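Local coordinates for protein S-adenosyl-L-methionine methyl transferase (Ruegeria pomeroyi DSS-3, PDB 3IHT) that binds S-adenosylmethionine in a Rossmann-like fold and probably transfers its methyl group to an acceptor, at residues A[32-37]-A[60-65]; A[41-46]-A[66-71]; A[53-58]-A[80-85]. All blocks are in the same frame, centred on the assembly; numbering follows the deposited sequence. Where two conformers were deposited one is given.

Interaction 1 (A[32-37]-A[60-65]); sequences HAIAQT and QHVQGR
In the Rossmann-like methyltransferase fold, the C-terminal ends of helices 15-36 and 53-61 come together on one side of the central sheet, where I34 of the first and T37 just beyond it meet H61 at the end of the second and V62 and R65 of the loop that follows. The apolar half rests on I34, whose CD1 reaches V62 CG2 at 3.7 Å and lies equally near H61 CB; the I34 side chain crosses that of V62 at about a right angle. H61 contributes its CB here while its ring turns off to stack on H57. The polar half belongs to R65. Its chain bends at chi3 (-90°) and brings the guanidinium across T37, so that NH1 donates to T37 OG1 over 2.8 Å, with the acceptor close to the guanidinium plane. R65 NH2 gives a more bent bond (138° at the hydrogen) to I34 O, 3.1 Å away, a carbonyl that also accepts from T37 N on the opposite face of its plane. R65 NH1 has a second partner in S108 of strand 107-112. T37 OG1 in turn donates to A33 O at 2.8 Å.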
loop_
_atom_site.group_PDB
_atom_site.type_symbol
_atom_site.label_atom_id
_atom_site.label_comp_id
_atom_site.label_asym_id
_atom_site.label_seq_id
_atom_site.Cartn_x
_atom_site.Cartn_y
_atom_site.Cartn_z
ATOM N N HIS A 32 -17.488 -3.605 7.775
ATOM C CA HIS A 32 -18.872 -3.946 7.479
ATOM C C HIS A 32 -19.117 -5.445 7.722
ATOM O O HIS A 32 -20.075 -5.816 8.397
ATOM C CB HIS A 32 -19.203 -3.569 6.028
ATOM C CG HIS A 32 -20.585 -3.945 5.592
ATOM N ND1 HIS A 32 -21.728 -3.415 6.164
ATOM C CD2 HIS A 32 -21.009 -4.801 4.630
ATOM C CE1 HIS A 32 -22.792 -3.940 5.578
ATOM N NE2 HIS A 32 -22.383 -4.760 4.624
ATOM N N ALA A 33 -18.230 -6.281 7.181
ATOM C CA ALA A 33 -18.375 -7.740 7.276
ATOM C C ALA A 33 -18.304 -8.236 8.731
ATOM O O ALA A 33 -19.090 -9.106 9.125
ATOM C CB ALA A 33 -17.369 -8.470 6.392
ATOM N N ILE A 34 -17.411 -7.643 9.542
ATOM C CA ILE A 34 -17.323 -7.983 10.960
ATOM C C ILE A 34 -18.655 -7.666 11.664
ATOM O O ILE A 34 -19.215 -8.498 12.395
ATOM C CB ILE A 34 -16.125 -7.251 11.680
ATOM C CG1 ILE A 34 -14.781 -7.792 11.167
ATOM C CG2 ILE A 34 -16.266 -7.364 13.243
ATOM C CD1 ILE A 34 -13.568 -6.851 11.456
ATOM N N ALA A 35 -19.188 -6.477 11.429
ATOM C CA ALA A 35 -20.465 -6.081 12.027
ATOM C C ALA A 35 -21.611 -7.008 11.625
ATOM O O ALA A 35 -22.446 -7.418 12.465
ATOM C CB ALA A 35 -20.801 -4.621 11.646
ATOM N N GLN A 36 -21.641 -7.325 10.343
ATOM C CA GLN A 36 -22.679 -8.164 9.750
ATOM C C GLN A 36 -22.599 -9.616 10.201
ATOM O O GLN A 36 -23.571 -10.353 10.018
ATOM C CB GLN A 36 -22.574 -8.135 8.232
ATOM C CG GLN A 36 -23.028 -6.830 7.625
ATOM C CD GLN A 36 -24.532 -6.705 7.655
ATOM O OE1 GLN A 36 -25.243 -7.602 7.171
ATOM N NE2 GLN A 36 -25.034 -5.619 8.238
ATOM N N THR A 37 -21.475 -10.015 10.784
ATOM C CA THR A 37 -21.286 -11.383 11.290
ATOM C C THR A 37 -21.093 -11.474 12.805
ATOM O O THR A 37 -20.678 -12.523 13.316
ATOM C CB THR A 37 -20.109 -12.091 10.571
ATOM O OG1 THR A 37 -18.908 -11.339 10.722
ATOM C CG2 THR A 37 -20.440 -12.274 9.052
ATOM N N GLN A 60 -7.667 -5.613 15.787
ATOM C CA GLN A 60 -8.218 -4.445 16.470
ATOM C C GLN A 60 -9.762 -4.444 16.489
ATOM O O GLN A 60 -10.385 -3.979 17.456
ATOM C CB GLN A 60 -7.689 -3.160 15.810
ATOM C CG GLN A 60 -8.065 -1.862 16.515
ATOM C CD GLN A 60 -7.227 -0.661 16.056
ATOM O OE1 GLN A 60 -6.007 -0.750 15.927
ATOM N NE2 GLN A 60 -7.879 0.463 15.862
ATOM N N HIS A 61 -10.385 -4.947 15.415
ATOM C CA HIS A 61 -11.831 -4.842 15.216
ATOM C C HIS A 61 -12.674 -6.087 15.527
ATOM O O HIS A 61 -13.863 -5.980 15.764
ATOM C CB HIS A 61 -12.108 -4.354 13.781
ATOM C CG HIS A 61 -11.764 -2.917 13.593
ATOM N ND1 HIS A 61 -12.706 -1.911 13.678
ATOM C CD2 HIS A 61 -10.575 -2.307 13.379
ATOM C CE1 HIS A 61 -12.099 -0.741 13.533
ATOM N NE2 HIS A 61 -10.808 -0.957 13.349
ATOM N N VAL A 62 -12.064 -7.264 15.514
ATOM C CA VAL A 62 -12.784 -8.479 15.815
ATOM C C VAL A 62 -12.806 -8.687 17.319
ATOM O O VAL A 62 -11.754 -8.723 17.956
ATOM C CB VAL A 62 -12.132 -9.679 15.129
ATOM C CG1 VAL A 62 -12.746 -11.009 15.592
ATOM C CG2 VAL A 62 -12.255 -9.521 13.621
ATOM N N GLN A 63 -14.004 -8.882 17.848
ATOM C CA GLN A 63 -14.206 -9.145 19.277
ATOM C C GLN A 63 -14.912 -10.489 19.442
ATOM O O GLN A 63 -15.864 -10.785 18.733
ATOM C CB GLN A 63 -15.059 -8.035 19.903
ATOM C CG GLN A 63 -14.595 -6.603 19.587
ATOM C CD GLN A 63 -13.182 -6.350 20.030
ATOM O OE1 GLN A 63 -12.705 -6.979 20.964
ATOM N NE2 GLN A 63 -12.493 -5.448 19.344
ATOM N N GLY A 64 -14.415 -11.333 20.340
ATOM C CA GLY A 64 -15.106 -12.586 20.667
ATOM C C GLY A 64 -15.065 -13.719 19.643
ATOM O O GLY A 64 -15.884 -14.660 19.717
ATOM N N ARG A 65 -14.133 -13.617 18.694
ATOM C CA ARG A 65 -13.857 -14.655 17.697
ATOM C C ARG A 65 -12.351 -14.772 17.530
ATOM O O ARG A 65 -11.623 -13.788 17.680
ATOM C CB ARG A 65 -14.470 -14.278 16.348
ATOM C CG ARG A 65 -15.959 -14.441 16.297
ATOM C CD ARG A 65 -16.497 -14.044 14.918
ATOM N NE ARG A 65 -16.849 -12.623 14.855
ATOM C CZ ARG A 65 -17.271 -12.023 13.757
ATOM N NH1 ARG A 65 -17.330 -12.697 12.624
ATOM N NH2 ARG A 65 -17.625 -10.735 13.788
#

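Interaction 2 (A[41-46]-A[66-71]). With SAM (S-adenosylmethionine), chain C.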
loop_
_atom_site.group_PDB
_atom_site.type_symbol
_atom_site.label_atom_id
_atom_site.label_comp_id
_atom_site.label_asym_id
_atom_site.label_seq_id
_atom_site.Cartn_x
_atom_site.Cartn_y
_atom_site.Cartn_z
ATOM N N SER A 41 -20.119 -17.053 16.065
ATOM C CA SER A 41 -18.988 -17.221 16.972
ATOM C C SER A 41 -17.839 -18.016 16.379
ATOM O O SER A 41 -16.806 -18.143 17.013
ATOM C CB SER A 41 -19.421 -17.843 18.289
ATOM O OG SER A 41 -19.898 -19.138 18.078
ATOM N N GLY A 42 -18.030 -18.557 15.184
ATOM C CA GLY A 42 -16.956 -19.248 14.487
ATOM C C GLY A 42 -15.848 -18.300 14.053
ATOM O O GLY A 42 -16.020 -17.071 14.031
ATOM N N PRO A 43 -14.690 -18.860 13.693
ATOM C CA PRO A 43 -13.522 -18.007 13.460
ATOM C C PRO A 43 -13.529 -17.190 12.179
ATOM O O PRO A 43 -14.299 -17.425 11.253
ATOM C CB PRO A 43 -12.355 -19.008 13.417
ATOM C CG PRO A 43 -12.939 -20.243 12.979
ATOM C CD PRO A 43 -14.342 -20.281 13.606
ATOM N N VAL A 44 -12.649 -16.208 12.183
ATOM C CA VAL A 44 -12.300 -15.420 11.021
ATOM C C VAL A 44 -11.055 -16.047 10.415
ATOM O O VAL A 44 -10.104 -16.370 11.134
ATOM C CB VAL A 44 -12.022 -13.977 11.422
ATOM C CG1 VAL A 44 -11.548 -13.157 10.220
ATOM C CG2 VAL A 44 -13.263 -13.361 12.179
ATOM N N TYR A 45 -11.088 -16.280 9.111
ATOM C CA TYR A 45 -9.931 -16.797 8.386
ATOM C C TYR A 45 -9.334 -15.678 7.562
ATOM O O TYR A 45 -10.037 -15.039 6.772
ATOM C CB TYR A 45 -10.288 -17.972 7.446
ATOM C CG TYR A 45 -10.719 -19.290 8.082
ATOM C CD1 TYR A 45 -10.619 -19.513 9.468
ATOM C CD2 TYR A 45 -11.241 -20.319 7.300
ATOM C CE1 TYR A 45 -11.025 -20.695 10.049
ATOM C CE2 TYR A 45 -11.620 -21.540 7.880
ATOM C CZ TYR A 45 -11.503 -21.720 9.261
ATOM O OH TYR A 45 -11.904 -22.899 9.864
ATOM N N GLU A 46 -8.030 -15.470 7.709
ATOM C CA GLU A 46 -7.268 -14.475 6.952
ATOM C C GLU A 46 -6.366 -15.227 5.989
ATOM O O GLU A 46 -5.424 -15.902 6.418
ATOM C CB GLU A 46 -6.441 -13.624 7.936
ATOM C CG GLU A 46 -5.408 -12.680 7.326
ATOM C CD GLU A 46 -6.008 -11.451 6.666
ATOM O OE1 GLU A 46 -7.247 -11.423 6.471
ATOM O OE2 GLU A 46 -5.254 -10.503 6.357
ATOM N N GLU A 66 -11.904 -15.979 17.219
ATOM C CA GLU A 66 -10.503 -16.275 16.924
ATOM C C GLU A 66 -10.221 -15.851 15.495
ATOM O O GLU A 66 -11.146 -15.848 14.661
ATOM C CB GLU A 66 -10.207 -17.788 17.069
ATOM C CG GLU A 66 -10.623 -18.415 18.397
ATOM C CD GLU A 66 -9.948 -19.769 18.686
ATOM O OE1 GLU A 66 -10.207 -20.754 17.962
ATOM O OE2 GLU A 66 -9.181 -19.849 19.676
ATOM N N ILE A 67 -8.969 -15.516 15.205
ATOM C CA ILE A 67 -8.545 -15.237 13.815
ATOM C C ILE A 67 -7.443 -16.257 13.473
ATOM O O ILE A 67 -6.420 -16.303 14.161
ATOM C CB ILE A 67 -8.009 -13.825 13.582
ATOM C CG1 ILE A 67 -9.019 -12.741 14.006
ATOM C CG2 ILE A 67 -7.568 -13.667 12.061
ATOM C CD1 ILE A 67 -8.384 -11.344 14.282
ATOM N N TYR A 68 -7.671 -17.110 12.471
ATOM C CA TYR A 68 -6.636 -18.000 11.938
ATOM C C TYR A 68 -6.072 -17.422 10.643
ATOM O O TYR A 68 -6.827 -16.922 9.765
ATOM C CB TYR A 68 -7.163 -19.401 11.677
ATOM C CG TYR A 68 -7.486 -20.165 12.908
ATOM C CD1 TYR A 68 -8.699 -19.969 13.546
ATOM C CD2 TYR A 68 -6.560 -21.040 13.486
ATOM C CE1 TYR A 68 -9.000 -20.659 14.714
ATOM C CE2 TYR A 68 -6.848 -21.701 14.673
ATOM C CZ TYR A 68 -8.077 -21.501 15.261
ATOM O OH TYR A 68 -8.430 -22.143 16.423
ATOM N N VAL A 69 -4.740 -17.472 10.536
ATOM C CA VAL A 69 -3.999 -16.921 9.425
ATOM C C VAL A 69 -3.406 -18.039 8.595
ATOM O O VAL A 69 -2.719 -18.908 9.124
ATOM C CB VAL A 69 -2.869 -15.949 9.940
ATOM C CG1 VAL A 69 -2.017 -15.465 8.794
ATOM C CG2 VAL A 69 -3.457 -14.772 10.667
ATOM N N PHE A 70 -3.683 -18.010 7.283
ATOM C CA PHE A 70 -3.195 -19.001 6.315
ATOM C C PHE A 70 -2.080 -18.338 5.514
ATOM O O PHE A 70 -2.276 -17.269 4.920
ATOM C CB PHE A 70 -4.307 -19.431 5.359
ATOM C CG PHE A 70 -5.431 -20.199 6.009
ATOM C CD1 PHE A 70 -6.310 -19.575 6.892
ATOM C CD2 PHE A 70 -5.634 -21.526 5.693
ATOM C CE1 PHE A 70 -7.363 -20.258 7.455
ATOM C CE2 PHE A 70 -6.704 -22.225 6.261
ATOM C CZ PHE A 70 -7.557 -21.601 7.121
ATOM N N GLU A 71 -0.887 -18.895 5.564
ATOM C CA GLU A 71 0.257 -18.270 4.896
ATOM C C GLU A 71 1.305 -19.347 4.592
ATOM O O GLU A 71 1.470 -20.314 5.343
ATOM C CB GLU A 71 0.852 -17.149 5.799
ATOM C CG GLU A 71 2.103 -16.515 5.326
ATOM C CD GLU A 71 1.971 -15.910 3.914
ATOM O OE1 GLU A 71 1.189 -14.960 3.739
ATOM O OE2 GLU A 71 2.652 -16.385 2.997
HETATM N N SAM C . -3.550 -8.499 3.233
HETATM C CA SAM C . -2.089 -8.357 3.553
HETATM C C SAM C . -1.802 -7.034 4.301
HETATM O O SAM C . -0.637 -6.689 4.615
HETATM O OXT SAM C . -2.748 -6.235 4.504
HETATM C CB SAM C . -1.198 -8.525 2.306
HETATM C CG SAM C . -1.142 -9.958 1.730
HETATM S SD SAM C . 0.030 -10.141 0.312
HETATM C CE SAM C . -0.838 -9.076 -0.884
HETATM C "C5'" SAM C . -0.435 -11.840 -0.236
HETATM C "C4'" SAM C . -0.012 -12.972 0.689
HETATM O "O4'" SAM C . -0.683 -14.178 0.266
HETATM C "C3'" SAM C . 1.491 -13.276 0.676
HETATM O "O3'" SAM C . 2.055 -13.263 1.988
HETATM C "C2'" SAM C . 1.605 -14.640 0.002
HETATM O "O2'" SAM C . 2.707 -15.484 0.389
HETATM C "C1'" SAM C . 0.256 -15.249 0.352
HETATM N N9 SAM C . -0.124 -16.355 -0.567
HETATM C C8 SAM C . -0.330 -16.262 -1.931
HETATM N N7 SAM C . -0.680 -17.486 -2.404
HETATM C C5 SAM C . -0.691 -18.362 -1.369
HETATM C C6 SAM C . -0.988 -19.724 -1.302
HETATM N N6 SAM C . -1.299 -20.439 -2.408
HETATM N N1 SAM C . -0.946 -20.321 -0.055
HETATM C C2 SAM C . -0.601 -19.642 1.095
HETATM N N3 SAM C . -0.290 -18.284 1.015
HETATM C C4 SAM C . -0.352 -17.664 -0.197
HETATM O O HOH W 1 -13.929 -18.075 16.900
#
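Four backbone hydrogen bonds tie V44 and E46 to E66, Y68 and F70, with V44, Y45 and E46 in parallel register with I67, Y68 and V69. V44 N donates to E66 O at 2.9 Å, Y68 N to V44 O, E46 N to Y68 O and F70 N to E46 O. CA-H...O contacts fill the intervals, such as Y45 CA to Y68 O at 3.4 Å. Before the first bond, a water bridges S41 O and E66 N, donating to the former and accepting from the latter.

These are the first and last elements of a beta-alpha-beta unit, strand 44-47, helix 53-61, strand 67-71, which in Rossmann-like methyltransferases builds the cofactor site at the C-terminal strand ends. Accordingly E71 closes strand 67-71 with its carboxylate on the ribose: OE1 accepts from SAM O3' at 2.6 Å and OE2 from SAM O2' at 2.8 Å. L49 N and A73 N also donate to this carboxylate, which probably favours its charged form.

Aromatic packing occupies the face of Y45, Y68 and F70, beneath helix 92-103. F70 CE1 stands over one face of the Y45 ring, 3.5 Å from CG, with the two planes at 57°. P43 CB meets the Y68 ring at its edge, 3.8 Å from CD1.

On the face turned to helix 53-61, V44 CB lies 4.2 Å from I67 CG1. E46 swings its carboxylate away from strand 67-71, chi2 bent to 74°, toward H111 and T54.

Interaction 3 (A[53-58]-A[80-85]); sequences RTYHHL and STPPEA. With SAM (S-adenosylmethionine), chain C.
Y55 presents the edge of its ring to the backbone of S80, and its OH end to P82 and P83, where helix 53-61 passes the loop before strand 87-89. With CG anti to the backbone N (chi1 174°), the ring extends along the loop: CD2 lies 3.4 Å from S80 O, near the ring plane, and OH lies 3.4 Å from P82 CA and 3.6 Å from P83 CD. Its long axis crosses P82 obliquely, CZ resting 3.9 Å from P82 CB, while the OH is hydrogen-bonded to R59. H56 leans CD2 to 3.6 Å from S80 OG, whose hydrogen-bond partner is R15 of the second subunit. Replacing Y55 by an alanine would probably open a gap beside P82 and leave R59 without its hydroxyl partner.

The same helix start receives the methionine end of the cofactor, R53 N and T54 N donating to the two carboxylate oxygens and SAM N to T54 OG1. No hydrogen bond joins helix to loop, and S80 O is buried without a partner, so shape and van der Waals contact hold the segments; the hydrogen bonds named run instead to the cofactor, R59 and the second subunit.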
loop_
_atom_site.group_PDB
_atom_site.type_symbol
_atom_site.label_atom_id
_atom_site.label_comp_id
_atom_site.label_asym_id
_atom_site.label_seq_id
_atom_site.Cartn_x
_atom_site.Cartn_y
_atom_site.Cartn_z
ATOM N N ARG A 53 -0.910 -5.938 7.508
ATOM C CA ARG A 53 -1.776 -4.792 7.818
ATOM C C ARG A 53 -3.230 -5.117 8.005
ATOM O O ARG A 53 -3.851 -4.622 8.950
ATOM C CB ARG A 53 -1.600 -3.628 6.816
ATOM C CG ARG A 53 -0.184 -3.043 6.829
ATOM C CD ARG A 53 -0.041 -1.740 6.041
ATOM N NE ARG A 53 1.299 -1.194 6.149
ATOM C CZ ARG A 53 2.336 -1.524 5.378
ATOM N NH1 ARG A 53 2.217 -2.429 4.401
ATOM N NH2 ARG A 53 3.512 -0.955 5.608
ATOM N N THR A 54 -3.817 -5.946 7.140
ATOM C CA THR A 54 -5.229 -6.281 7.330
ATOM C C THR A 54 -5.358 -7.195 8.528
ATOM O O THR A 54 -6.354 -7.105 9.225
ATOM C CB THR A 54 -6.008 -6.909 6.112
ATOM O OG1 THR A 54 -5.269 -8.001 5.543
ATOM C CG2 THR A 54 -6.355 -5.806 5.037
ATOM N N TYR A 55 -4.386 -8.068 8.764
ATOM C CA TYR A 55 -4.423 -8.900 9.970
ATOM C C TYR A 55 -4.429 -8.006 11.235
ATOM O O TYR A 55 -5.215 -8.219 12.156
ATOM C CB TYR A 55 -3.275 -9.886 9.992
ATOM C CG TYR A 55 -3.224 -10.664 11.304
ATOM C CD1 TYR A 55 -4.277 -11.495 11.713
ATOM C CD2 TYR A 55 -2.092 -10.607 12.084
ATOM C CE1 TYR A 55 -4.228 -12.195 12.966
ATOM C CE2 TYR A 55 -2.004 -11.288 13.331
ATOM C CZ TYR A 55 -3.074 -12.094 13.752
ATOM O OH TYR A 55 -2.961 -12.758 14.970
ATOM N N HIS A 56 -3.574 -7.013 11.260
ATOM C CA HIS A 56 -3.504 -6.070 12.372
ATOM C C HIS A 56 -4.844 -5.375 12.568
ATOM O O HIS A 56 -5.309 -5.205 13.695
ATOM C CB HIS A 56 -2.414 -5.038 12.118
ATOM C CG HIS A 56 -2.073 -4.192 13.319
ATOM N ND1 HIS A 56 -2.662 -2.971 13.562
ATOM C CD2 HIS A 56 -1.211 -4.402 14.345
ATOM C CE1 HIS A 56 -2.168 -2.455 14.678
ATOM N NE2 HIS A 56 -1.290 -3.311 15.177
ATOM N N HIS A 57 -5.465 -4.988 11.451
ATOM C CA HIS A 57 -6.782 -4.345 11.476
ATOM C C HIS A 57 -7.845 -5.284 12.054
ATOM O O HIS A 57 -8.645 -4.873 12.908
ATOM C CB HIS A 57 -7.184 -3.890 10.062
ATOM C CG HIS A 57 -8.237 -2.833 10.064
ATOM N ND1 HIS A 57 -7.950 -1.513 10.360
ATOM C CD2 HIS A 57 -9.577 -2.900 9.863
ATOM C CE1 HIS A 57 -9.066 -0.808 10.294
ATOM N NE2 HIS A 57 -10.070 -1.627 10.015
ATOM N N LEU A 58 -7.842 -6.539 11.613
ATOM C CA LEU A 58 -8.765 -7.536 12.131
ATOM C C LEU A 58 -8.589 -7.725 13.637
ATOM O O LEU A 58 -9.574 -7.801 14.374
ATOM C CB LEU A 58 -8.602 -8.888 11.425
ATOM C CG LEU A 58 -9.070 -8.960 9.954
ATOM C CD1 LEU A 58 -8.642 -10.314 9.332
ATOM C CD2 LEU A 58 -10.567 -8.769 9.846
ATOM N N SER A 80 2.469 -7.615 13.819
ATOM C CA SER A 80 1.361 -8.137 13.046
ATOM C C SER A 80 1.566 -9.614 12.727
ATOM O O SER A 80 1.195 -10.077 11.652
ATOM C CB SER A 80 1.197 -7.301 11.747
ATOM O OG SER A 80 1.180 -5.926 12.047
ATOM N N THR A 81 2.170 -10.359 13.668
ATOM C CA THR A 81 2.521 -11.739 13.482
ATOM C C THR A 81 1.545 -12.598 14.282
ATOM O O THR A 81 1.436 -12.394 15.502
ATOM C CB THR A 81 3.993 -12.011 13.927
ATOM O OG1 THR A 81 4.871 -11.107 13.250
ATOM C CG2 THR A 81 4.432 -13.455 13.658
ATOM N N PRO A 82 0.872 -13.560 13.633
ATOM C CA PRO A 82 -0.059 -14.420 14.363
ATOM C C PRO A 82 0.690 -15.367 15.298
ATOM O O PRO A 82 1.788 -15.837 14.946
ATOM C CB PRO A 82 -0.754 -15.240 13.271
ATOM C CG PRO A 82 0.220 -15.272 12.149
ATOM C CD PRO A 82 0.890 -13.889 12.194
ATOM N N PRO A 83 0.120 -15.627 16.476
ATOM C CA PRO A 83 0.638 -16.703 17.321
ATOM C C PRO A 83 0.599 -18.027 16.590
ATOM O O PRO A 83 -0.344 -18.286 15.818
ATOM C CB PRO A 83 -0.347 -16.763 18.492
ATOM C CG PRO A 83 -1.212 -15.624 18.376
ATOM C CD PRO A 83 -1.100 -15.032 17.009
ATOM N N GLU A 84 1.583 -18.867 16.867
ATOM C CA GLU A 84 1.729 -20.162 16.218
ATOM C C GLU A 84 0.432 -20.994 16.222
ATOM O O GLU A 84 0.119 -21.620 15.190
ATOM C CB GLU A 84 2.901 -20.954 16.843
ATOM C CG GLU A 84 3.303 -22.174 16.077
ATOM C CD GLU A 84 4.014 -21.833 14.760
ATOM O OE1 GLU A 84 4.602 -20.743 14.656
ATOM O OE2 GLU A 84 3.945 -22.652 13.806
ATOM N N ALA A 85 -0.332 -20.949 17.325
ATOM C CA ALA A 85 -1.550 -21.772 17.448
ATOM C C ALA A 85 -2.620 -21.360 16.431
ATOM O O ALA A 85 -3.431 -22.184 16.054
ATOM C CB ALA A 85 -2.131 -21.721 18.890
HETATM N N SAM C . -3.550 -8.499 3.233
HETATM C CA SAM C . -2.089 -8.357 3.553
HETATM C C SAM C . -1.802 -7.034 4.301
HETATM O O SAM C . -0.637 -6.689 4.615
HETATM O OXT SAM C . -2.748 -6.235 4.504
HETATM C CB SAM C . -1.198 -8.525 2.306
HETATM C CG SAM C . -1.142 -9.958 1.730
HETATM S SD SAM C . 0.030 -10.141 0.312
HETATM C CE SAM C . -0.838 -9.076 -0.884
HETATM C "C5'" SAM C . -0.435 -11.840 -0.236
HETATM C "C4'" SAM C . -0.012 -12.972 0.689
HETATM O "O4'" SAM C . -0.683 -14.178 0.266
HETATM C "C3'" SAM C . 1.491 -13.276 0.676
HETATM O "O3'" SAM C . 2.055 -13.263 1.988
HETATM C "C2'" SAM C . 1.605 -14.640 0.002
HETATM O "O2'" SAM C . 2.707 -15.484 0.389
HETATM C "C1'" SAM C . 0.256 -15.249 0.352
HETATM N N9 SAM C . -0.124 -16.355 -0.567
HETATM C C8 SAM C . -0.330 -16.262 -1.931
HETATM N N7 SAM C . -0.680 -17.486 -2.404
HETATM C C5 SAM C . -0.691 -18.362 -1.369
HETATM C C6 SAM C . -0.988 -19.724 -1.302
HETATM N N6 SAM C . -1.299 -20.439 -2.408
HETATM N N1 SAM C . -0.946 -20.321 -0.055
HETATM C C2 SAM C . -0.601 -19.642 1.095
HETATM N N3 SAM C . -0.290 -18.284 1.015
HETATM C C4 SAM C . -0.352 -17.664 -0.197
#

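The three contacts show how one helix can serve several neighbours. Helix 53-61 offers its cofactor-binding start to interaction 3 and its far end to interaction 1, their centres about 14 Å apart, while interaction 2 joins the strands on either side of it in sequence and lies about 10 Å and 11 Å from the centres of interactions 3 and 1. Along the chain the segments interleave: 32-37, 41-46, 53-58, 60-65, 66-71, 80-85. I34 packs on L58, V44 on V62, and V69 on Y55, linking the contacts directly. E46 OE2 to T54 OG1 connects strand 44-47 with the helix start, and interactions 2 and 3 both touch S-adenosylmethionine, at its ribose and its methionine end.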